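Local structure of odorant-binding protein 2a (Homo sapiens, 4RUN) at residues L86-Y98 and M110-A124. The protein binds and transports small hydrophobic volatile molecules, with a preference for aldehydes and large fatty acids. The protein carries 2 engineered substitutions. Numbering follows the deposited sequence.
Engineered in segment 110-124: N112 (natural residue Lys).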
ATOM      1  N   LEU A  86       4.824   7.156  -3.632  1.00 77.45           N
ATOM      2  CA  LEU A  86       4.707   6.181  -4.702  1.00 79.49           C
ATOM      3  C   LEU A  86       5.998   6.269  -5.475  1.00 82.76           C
ATOM      4  O   LEU A  86       6.369   7.342  -5.938  1.00 87.72           O
ATOM      5  CB  LEU A  86       3.493   6.465  -5.601  1.00 83.16           C
ATOM      6  CG  LEU A  86       2.990   5.288  -6.459  1.00 84.38           C
ATOM      7  CD1 LEU A  86       2.601   4.095  -5.592  1.00 84.20           C
ATOM      8  CD2 LEU A  86       1.812   5.679  -7.349  1.00 87.94           C
ATOM      9  N   GLN A  87       6.693   5.144  -5.590  1.00 84.57           N
ATOM     10  CA  GLN A  87       7.980   5.088  -6.280  1.00 89.63           C
ATOM     11  C   GLN A  87       7.956   3.965  -7.304  1.00 83.93           C
ATOM     12  O   GLN A  87       7.388   2.904  -7.056  1.00 80.67           O
ATOM     13  CB  GLN A  87       9.118   4.820  -5.302  1.00 94.05           C
ATOM     14  CG  GLN A  87       9.170   5.737  -4.087  1.00102.93           C
ATOM     15  CD  GLN A  87      10.184   5.254  -3.058  1.00107.95           C
ATOM     16  OE1 GLN A  87      11.160   4.572  -3.402  1.00109.13           O
ATOM     17  NE2 GLN A  87       9.961   5.606  -1.790  1.00108.84           N
ATOM     18  N   GLU A  88       8.577   4.210  -8.449  1.00 83.42           N
ATOM     19  CA  GLU A  88       8.716   3.197  -9.482  1.00 82.10           C
ATOM     20  C   GLU A  88       9.662   2.127  -8.928  1.00 76.98           C
ATOM     21  O   GLU A  88      10.649   2.449  -8.267  1.00 76.32           O
ATOM     22  CB  GLU A  88       9.191   3.835 -10.803  1.00 88.43           C
ATOM     23  CG  GLU A  88       8.404   3.334 -12.002  1.00 91.01           C
ATOM     24  CD  GLU A  88       8.514   4.220 -13.231  1.00 96.30           C
ATOM     25  OE1 GLU A  88       8.976   5.368 -13.112  1.00 98.91           O
ATOM     26  OE2 GLU A  88       8.155   3.757 -14.330  1.00 98.63           O
ATOM     27  N   LEU A  89       9.298   0.858  -9.096  1.00 73.05           N
ATOM     28  CA  LEU A  89      10.162  -0.239  -8.686  1.00 69.90           C
ATOM     29  C   LEU A  89      10.977  -0.637  -9.922  1.00 73.61           C
ATOM     30  O   LEU A  89      10.458  -1.281 -10.845  1.00 73.32           O
ATOM     31  CB  LEU A  89       9.350  -1.416  -8.157  1.00 64.97           C
ATOM     32  CG  LEU A  89      10.168  -2.587  -7.602  1.00 62.69           C
ATOM     33  CD1 LEU A  89      11.081  -2.147  -6.456  1.00 61.18           C
ATOM     34  CD2 LEU A  89       9.237  -3.697  -7.136  1.00 59.06           C
ATOM     35  N   PRO A  90      12.261  -0.246  -9.956  1.00 75.01           N
ATOM     36  CA  PRO A  90      13.071  -0.469 -11.154  1.00 77.23           C
ATOM     37  C   PRO A  90      13.217  -1.929 -11.602  1.00 74.67           C
ATOM     38  O   PRO A  90      13.281  -2.843 -10.776  1.00 73.17           O
ATOM     39  CB  PRO A  90      14.435   0.101 -10.759  1.00 80.20           C
ATOM     40  CG  PRO A  90      14.152   1.067  -9.663  1.00 80.62           C
ATOM     41  CD  PRO A  90      13.023   0.448  -8.898  1.00 76.43           C
ATOM     42  N   GLY A  91      13.272  -2.124 -12.916  1.00 76.48           N
ATOM     43  CA  GLY A  91      13.432  -3.446 -13.509  1.00 76.63           C
ATOM     44  C   GLY A  91      12.135  -4.194 -13.703  1.00 75.04           C
ATOM     45  O   GLY A  91      12.120  -5.349 -14.136  1.00 72.40           O
ATOM     46  N   THR A  92      11.034  -3.538 -13.378  1.00 77.62           N
ATOM     47  CA  THR A  92       9.729  -4.148 -13.545  1.00 78.02           C
ATOM     48  C   THR A  92       8.729  -3.028 -13.786  1.00 80.03           C
ATOM     49  O   THR A  92       9.096  -1.839 -13.850  1.00 84.28           O
ATOM     50  CB  THR A  92       9.326  -5.023 -12.333  1.00 73.55           C
ATOM     51  OG1 THR A  92       7.956  -5.419 -12.468  1.00 77.32           O
ATOM     52  CG2 THR A  92       9.502  -4.266 -11.050  1.00 70.57           C
ATOM     53  N   ASP A  93       7.471  -3.419 -13.922  1.00 77.03           N
ATOM     54  CA  ASP A  93       6.405  -2.494 -14.266  1.00 78.76           C
ATOM     55  C   ASP A  93       5.483  -2.203 -13.079  1.00 74.29           C
ATOM     56  O   ASP A  93       4.330  -1.796 -13.264  1.00 75.28           O
ATOM     57  CB  ASP A  93       5.637  -3.060 -15.461  1.00 81.78           C
ATOM     58  CG  ASP A  93       6.550  -3.342 -16.652  1.00 83.80           C
ATOM     59  OD1 ASP A  93       7.342  -2.446 -17.019  1.00 84.91           O
ATOM     60  OD2 ASP A  93       6.487  -4.464 -17.199  1.00 81.59           O
ATOM     61  N   ASP A  94       6.018  -2.371 -11.867  1.00 68.77           N
ATOM     62  CA  ASP A  94       5.277  -2.131 -10.645  1.00 64.40           C
ATOM     63  C   ASP A  94       5.869  -0.959  -9.893  1.00 63.86           C
ATOM     64  O   ASP A  94       6.942  -0.448 -10.233  1.00 68.64           O
ATOM     65  CB  ASP A  94       5.299  -3.371  -9.749  1.00 60.24           C
ATOM     66  CG  ASP A  94       4.500  -4.520 -10.315  1.00 60.56           C
ATOM     67  OD1 ASP A  94       3.571  -4.303 -11.106  1.00 64.07           O
ATOM     68  OD2 ASP A  94       4.793  -5.670  -9.971  1.00 60.40           O
ATOM     69  N   TYR A  95       5.150  -0.540  -8.862  1.00 58.75           N
ATOM     70  CA  TYR A  95       5.545   0.574  -8.029  1.00 57.82           C
ATOM     71  C   TYR A  95       5.574   0.096  -6.585  1.00 55.26           C
ATOM     72  O   TYR A  95       5.010  -0.952  -6.261  1.00 49.90           O
ATOM     73  CB  TYR A  95       4.527   1.695  -8.146  1.00 58.91           C
ATOM     74  CG  TYR A  95       4.541   2.483  -9.431  1.00 62.81           C
ATOM     75  CD1 TYR A  95       3.897   2.015 -10.569  1.00 64.46           C
ATOM     76  CD2 TYR A  95       5.142   3.728  -9.486  1.00 66.00           C
ATOM     77  CE1 TYR A  95       3.876   2.763 -11.738  1.00 68.82           C
ATOM     78  CE2 TYR A  95       5.136   4.478 -10.642  1.00 70.57           C
ATOM     79  CZ  TYR A  95       4.500   3.997 -11.768  1.00 72.43           C
ATOM     80  OH  TYR A  95       4.493   4.754 -12.927  1.00 78.43           O
ATOM     81  N   VAL A  96       6.207   0.889  -5.728  1.00 57.30           N
ATOM     82  CA  VAL A  96       6.150   0.675  -4.286  1.00 57.93           C
ATOM     83  C   VAL A  96       5.382   1.803  -3.617  1.00 60.66           C
ATOM     84  O   VAL A  96       5.588   2.969  -3.926  1.00 64.36           O
ATOM     85  CB  VAL A  96       7.545   0.595  -3.673  1.00 58.14           C
ATOM     86  CG1 VAL A  96       7.462   0.534  -2.157  1.00 55.73           C
ATOM     87  CG2 VAL A  96       8.257  -0.623  -4.220  1.00 59.42           C
ATOM     88  N   PHE A  97       4.482   1.426  -2.716  1.00 60.66           N
ATOM     89  CA  PHE A  97       3.667   2.361  -1.969  1.00 63.75           C
ATOM     90  C   PHE A  97       4.190   2.298  -0.549  1.00 62.05           C
ATOM     91  O   PHE A  97       3.958   1.335   0.170  1.00 63.49           O
ATOM     92  CB  PHE A  97       2.216   1.917  -2.066  1.00 65.79           C
ATOM     93  CG  PHE A  97       1.255   2.727  -1.267  1.00 70.55           C
ATOM     94  CD1 PHE A  97       1.037   2.449   0.088  1.00 71.41           C
ATOM     95  CD2 PHE A  97       0.497   3.711  -1.881  1.00 74.96           C
ATOM     96  CE1 PHE A  97       0.112   3.172   0.816  1.00 72.15           C
ATOM     97  CE2 PHE A  97      -0.432   4.433  -1.157  1.00 78.79           C
ATOM     98  CZ  PHE A  97      -0.625   4.164   0.194  1.00 76.52           C
ATOM     99  N   TYR A  98       4.931   3.323  -0.167  1.00 63.83           N
ATOM    100  CA  TYR A  98       5.612   3.375   1.117  1.00 65.02           C
ATOM    101  C   TYR A  98       4.859   4.376   1.970  1.00 62.75           C
ATOM    102  O   TYR A  98       4.533   5.456   1.481  1.00 65.31           O
ATOM    103  CB  TYR A  98       7.063   3.815   0.879  1.00 71.72           C
ATOM    104  CG  TYR A  98       7.953   3.806   2.096  1.00 78.56           C
ATOM    105  CD1 TYR A  98       8.127   2.649   2.852  1.00 78.95           C
ATOM    106  CD2 TYR A  98       8.660   4.958   2.480  1.00 89.34           C
ATOM    107  CE1 TYR A  98       8.956   2.640   3.975  1.00 84.02           C
ATOM    108  CE2 TYR A  98       9.497   4.962   3.598  1.00 91.70           C
ATOM    109  CZ  TYR A  98       9.644   3.800   4.346  1.00 89.16           C
ATOM    110  OH  TYR A  98      10.477   3.802   5.448  1.00 87.45           O
ATOM    111  N   MET A 110       5.349   1.055   6.526  1.00 54.32           N
ATOM    112  CA  MET A 110       4.610   0.012   5.840  1.00 53.92           C
ATOM    113  C   MET A 110       4.827   0.168   4.340  1.00 53.92           C
ATOM    114  O   MET A 110       4.772   1.274   3.802  1.00 58.44           O
ATOM    115  CB  MET A 110       3.129   0.122   6.201  1.00 56.43           C
ATOM    116  CG  MET A 110       2.270  -1.015   5.683  1.00 61.63           C
ATOM    117  SD  MET A 110       0.504  -0.761   5.982  1.00 64.73           S
ATOM    118  CE  MET A 110       0.500   0.282   7.444  1.00 65.38           C
ATOM    119  N   GLY A 111       5.078  -0.946   3.667  1.00 49.62           N
ATOM    120  CA  GLY A 111       5.357  -0.932   2.244  1.00 48.16           C
ATOM    121  C   GLY A 111       4.431  -1.865   1.502  1.00 45.93           C
ATOM    122  O   GLY A 111       4.097  -2.928   1.993  1.00 43.81           O
ATOM    123  N   ASN A 112       4.008  -1.467   0.311  1.00 47.12           N
ATOM    124  CA  ASN A 112       3.145  -2.306  -0.492  1.00 46.74           C
ATOM    125  C   ASN A 112       3.612  -2.321  -1.928  1.00 46.62           C
ATOM    126  O   ASN A 112       3.884  -1.274  -2.515  1.00 50.93           O
ATOM    127  CB  ASN A 112       1.706  -1.814  -0.407  1.00 48.85           C
ATOM    128  CG  ASN A 112       1.209  -1.741   1.020  1.00 50.45           C
ATOM    129  OD1 ASN A 112       0.965  -2.760   1.648  1.00 51.72           O
ATOM    130  ND2 ASN A 112       1.093  -0.538   1.547  1.00 53.94           N
ATOM    131  N   LEU A 113       3.735  -3.521  -2.474  1.00 43.16           N
ATOM    132  CA  LEU A 113       4.038  -3.700  -3.870  1.00 42.70           C
ATOM    133  C   LEU A 113       2.736  -3.583  -4.622  1.00 44.31           C
ATOM    134  O   LEU A 113       1.806  -4.355  -4.383  1.00 45.38           O
ATOM    135  CB  LEU A 113       4.664  -5.072  -4.102  1.00 41.02           C
ATOM    136  CG  LEU A 113       5.046  -5.385  -5.545  1.00 42.35           C
ATOM    137  CD1 LEU A 113       6.110  -4.419  -6.027  1.00 43.84           C
ATOM    138  CD2 LEU A 113       5.537  -6.811  -5.660  1.00 42.32           C
ATOM    139  N   VAL A 114       2.675  -2.645  -5.554  1.00 47.75           N
ATOM    140  CA  VAL A 114       1.445  -2.374  -6.282  1.00 51.06           C
ATOM    141  C   VAL A 114       1.671  -2.306  -7.791  1.00 55.12           C
ATOM    142  O   VAL A 114       2.723  -1.868  -8.256  1.00 56.13           O
ATOM    143  CB  VAL A 114       0.793  -1.067  -5.783  1.00 52.58           C
ATOM    144  CG1 VAL A 114       0.359  -1.241  -4.346  1.00 50.42           C
ATOM    145  CG2 VAL A 114       1.753   0.121  -5.883  1.00 53.91           C
ATOM    146  N   GLY A 115       0.678  -2.754  -8.559  1.00 58.49           N
ATOM    147  CA  GLY A 115       0.768  -2.707 -10.007  1.00 62.20           C
ATOM    148  C   GLY A 115      -0.576  -2.682 -10.689  1.00 67.15           C
ATOM    149  O   GLY A 115      -1.608  -2.955 -10.086  1.00 71.11           O
ATOM    150  N   ARG A 116      -0.558  -2.336 -11.961  1.00 70.74           N
ATOM    151  CA  ARG A 116      -1.774  -2.281 -12.745  1.00 75.76           C
ATOM    152  C   ARG A 116      -2.258  -3.676 -13.073  1.00 76.36           C
ATOM    153  O   ARG A 116      -3.461  -3.957 -13.122  1.00 79.88           O
ATOM    154  CB  ARG A 116      -1.492  -1.530 -14.031  1.00 80.39           C
ATOM    155  CG  ARG A 116      -1.132  -0.082 -13.787  1.00 82.10           C
ATOM    156  CD  ARG A 116      -2.356   0.678 -13.357  1.00 83.71           C
ATOM    157  NE  ARG A 116      -2.143   2.112 -13.428  1.00 87.94           N
ATOM    158  CZ  ARG A 116      -3.053   3.004 -13.063  1.00 91.74           C
ATOM    159  NH1 ARG A 116      -2.781   4.296 -13.156  1.00 94.97           N
ATOM    160  NH2 ARG A 116      -4.232   2.596 -12.601  1.00 92.36           N
ATOM    161  N   ASN A 117      -1.291  -4.547 -13.299  1.00 74.67           N
ATOM    162  CA  ASN A 117      -1.550  -5.893 -13.703  1.00 75.66           C
ATOM    163  C   ASN A 117      -1.631  -6.693 -12.433  1.00 70.93           C
ATOM    164  O   ASN A 117      -0.777  -6.534 -11.581  1.00 67.69           O
ATOM    165  CB  ASN A 117      -0.385  -6.385 -14.558  1.00 78.03           C
ATOM    166  CG  ASN A 117      -0.794  -7.453 -15.525  1.00 82.81           C
ATOM    167  OD1 ASN A 117      -1.665  -7.230 -16.363  1.00 89.18           O
ATOM    168  ND2 ASN A 117      -0.192  -8.627 -15.405  1.00 82.20           N
ATOM    169  N   PRO A 118      -2.646  -7.556 -12.299  1.00 72.43           N
ATOM    170  CA  PRO A 118      -2.836  -8.295 -11.045  1.00 70.89           C
ATOM    171  C   PRO A 118      -1.847  -9.439 -10.864  1.00 69.63           C
ATOM    172  O   PRO A 118      -1.679  -9.937  -9.741  1.00 73.56           O
ATOM    173  CB  PRO A 118      -4.249  -8.856 -11.188  1.00 74.08           C
ATOM    174  CG  PRO A 118      -4.417  -9.045 -12.665  1.00 76.46           C
ATOM    175  CD  PRO A 118      -3.614  -7.966 -13.334  1.00 75.49           C
ATOM    176  N   ASN A 119      -1.198  -9.848 -11.948  1.00 67.72           N
ATOM    177  CA  ASN A 119      -0.229 -10.921 -11.875  1.00 65.14           C
ATOM    178  C   ASN A 119       1.077 -10.443 -11.309  1.00 61.75           C
ATOM    179  O   ASN A 119       1.429  -9.276 -11.441  1.00 59.79           O
ATOM    180  CB  ASN A 119       0.001 -11.473 -13.248  1.00 69.18           C
ATOM    181  CG  ASN A 119      -1.299 -11.817 -13.918  1.00 75.08           C
ATOM    182  OD1 ASN A 119      -1.609 -11.310 -14.993  1.00 82.68           O
ATOM    183  ND2 ASN A 119      -2.109 -12.610 -13.241  1.00 73.93           N
ATOM    184  N   THR A 120       1.784 -11.366 -10.672  1.00 59.42           N
ATOM    185  CA  THR A 120       3.078 -11.088 -10.100  1.00 58.15           C
ATOM    186  C   THR A 120       4.156 -11.983 -10.679  1.00 58.99           C
ATOM    187  O   THR A 120       3.937 -13.159 -10.969  1.00 61.67           O
ATOM    188  CB  THR A 120       3.038 -11.269  -8.578  1.00 58.19           C
ATOM    189  OG1 THR A 120       1.901 -10.573  -8.045  1.00 57.52           O
ATOM    190  CG2 THR A 120       4.303 -10.740  -7.940  1.00 58.35           C
ATOM    191  N   ASN A 121       5.333 -11.404 -10.845  1.00 58.24           N
ATOM    192  CA  ASN A 121       6.501 -12.143 -11.257  1.00 57.63           C
ATOM    193  C   ASN A 121       7.336 -12.277  -9.992  1.00 51.54           C
ATOM    194  O   ASN A 121       7.314 -11.390  -9.136  1.00 47.01           O
ATOM    195  CB  ASN A 121       7.230 -11.371 -12.352  1.00 63.47           C
ATOM    196  CG  ASN A 121       8.357 -12.164 -13.005  1.00 70.53           C
ATOM    197  OD1 ASN A 121       8.946 -13.062 -12.404  1.00 75.69           O
ATOM    198  ND2 ASN A 121       8.687 -11.803 -14.238  1.00 75.58           N
ATOM    199  N   LEU A 122       8.024 -13.402  -9.847  1.00 49.00           N
ATOM    200  CA  LEU A 122       8.910 -13.610  -8.720  1.00 46.30           C
ATOM    201  C   LEU A 122      10.029 -12.577  -8.734  1.00 47.53           C
ATOM    202  O   LEU A 122      10.488 -12.165  -7.682  1.00 48.84           O
ATOM    203  CB  LEU A 122       9.496 -15.022  -8.742  1.00 45.82           C
ATOM    204  CG  LEU A 122      10.515 -15.326  -7.637  1.00 45.42           C
ATOM    205  CD1 LEU A 122       9.949 -15.029  -6.252  1.00 43.52           C
ATOM    206  CD2 LEU A 122      10.992 -16.761  -7.714  1.00 46.96           C
ATOM    207  N   GLU A 123      10.466 -12.151  -9.912  1.00 50.38           N
ATOM    208  CA  GLU A 123      11.568 -11.194 -10.006  1.00 53.47           C
ATOM    209  C   GLU A 123      11.129  -9.849  -9.429  1.00 50.27           C
ATOM    210  O   GLU A 123      11.912  -9.161  -8.797  1.00 50.46           O
ATOM    211  CB  GLU A 123      12.069 -11.051 -11.451  1.00 59.45           C
ATOM    212  CG  GLU A 123      13.495 -10.521 -11.547  1.00 67.60           C
ATOM    213  CD  GLU A 123      14.139 -10.688 -12.935  1.00 78.06           C
ATOM    214  OE1 GLU A 123      13.419 -10.857 -13.956  1.00 81.74           O
ATOM    215  OE2 GLU A 123      15.395 -10.658 -13.004  1.00 80.67           O
ATOM    216  N   ALA A 124       9.863  -9.508  -9.597  1.00 47.95           N
ATOM    217  CA  ALA A 124       9.326  -8.297  -9.014  1.00 46.81           C
ATOM    218  C   ALA A 124       9.254  -8.360  -7.475  1.00 46.14           C
ATOM    219  O   ALA A 124       9.572  -7.386  -6.782  1.00 44.44           O
ATOM    220  CB  ALA A 124       7.962  -8.029  -9.596  1.00 46.91           C
TER
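M110 O lies near the Y98 ring, 3.7 Å from Y98 CD1, and Y98 CA approaches the same oxygen. G111 then faces Y98 in a non-hydrogen-bonded pair of the antiparallel hairpin formed by strands 95-103 and 106-115. N112, an engineered asparagine, forms a hydrogen-bonded pair with F97. F97 N donates to N112 O at 2.8 Å, in the carbonyl plane. In return N112 N donates to F97 O, a more bent bond of 142° at hydrogen. Their side chains run side by side, ring and amide planes 45° apart, with N112 ND2 3.3 Å from F97 CD1.

L113 sits on the other face of the sheet. With CG anti to the backbone N (chi1 -179°), its end swings back toward segment 86-98, where CD1 meets L89 CD2 at 3.4 Å. The two leucines cross at about a right angle, and F128 and L131 of helix 122-134 pack against L113 and L89 respectively. V114 returns to the side of the sheet that carries Y95, F97 and N112. Its CG2 touches Y95 CB, F97 CB and L86 CD1, while its backbone pairs with Y95: Y95 N to V114 O is 2.8 Å and almost straight.

At G115, D94 OD1 comes within 3.4 Å of the glycine CA and forms a salt bridge with K17. D94 OD2 lies 4.0 Å from A124 CB. Replacing D94 with an alanine removes the carboxylate and would probably leave the K17 amine without this charge partner beside G115. A124, in the first turn of the helix, also meets T92 OG1 through its CB.

The contact thus pairs strand 95-103 with strand 106-115 of the lipocalin barrel and sets the turn before strand 95-103 against the start of helix 122-134. Backbone bonds set the strand register, leucines fill the helix side, and the buried carboxylate of D94 is probably balanced by K17 of strand 12-21.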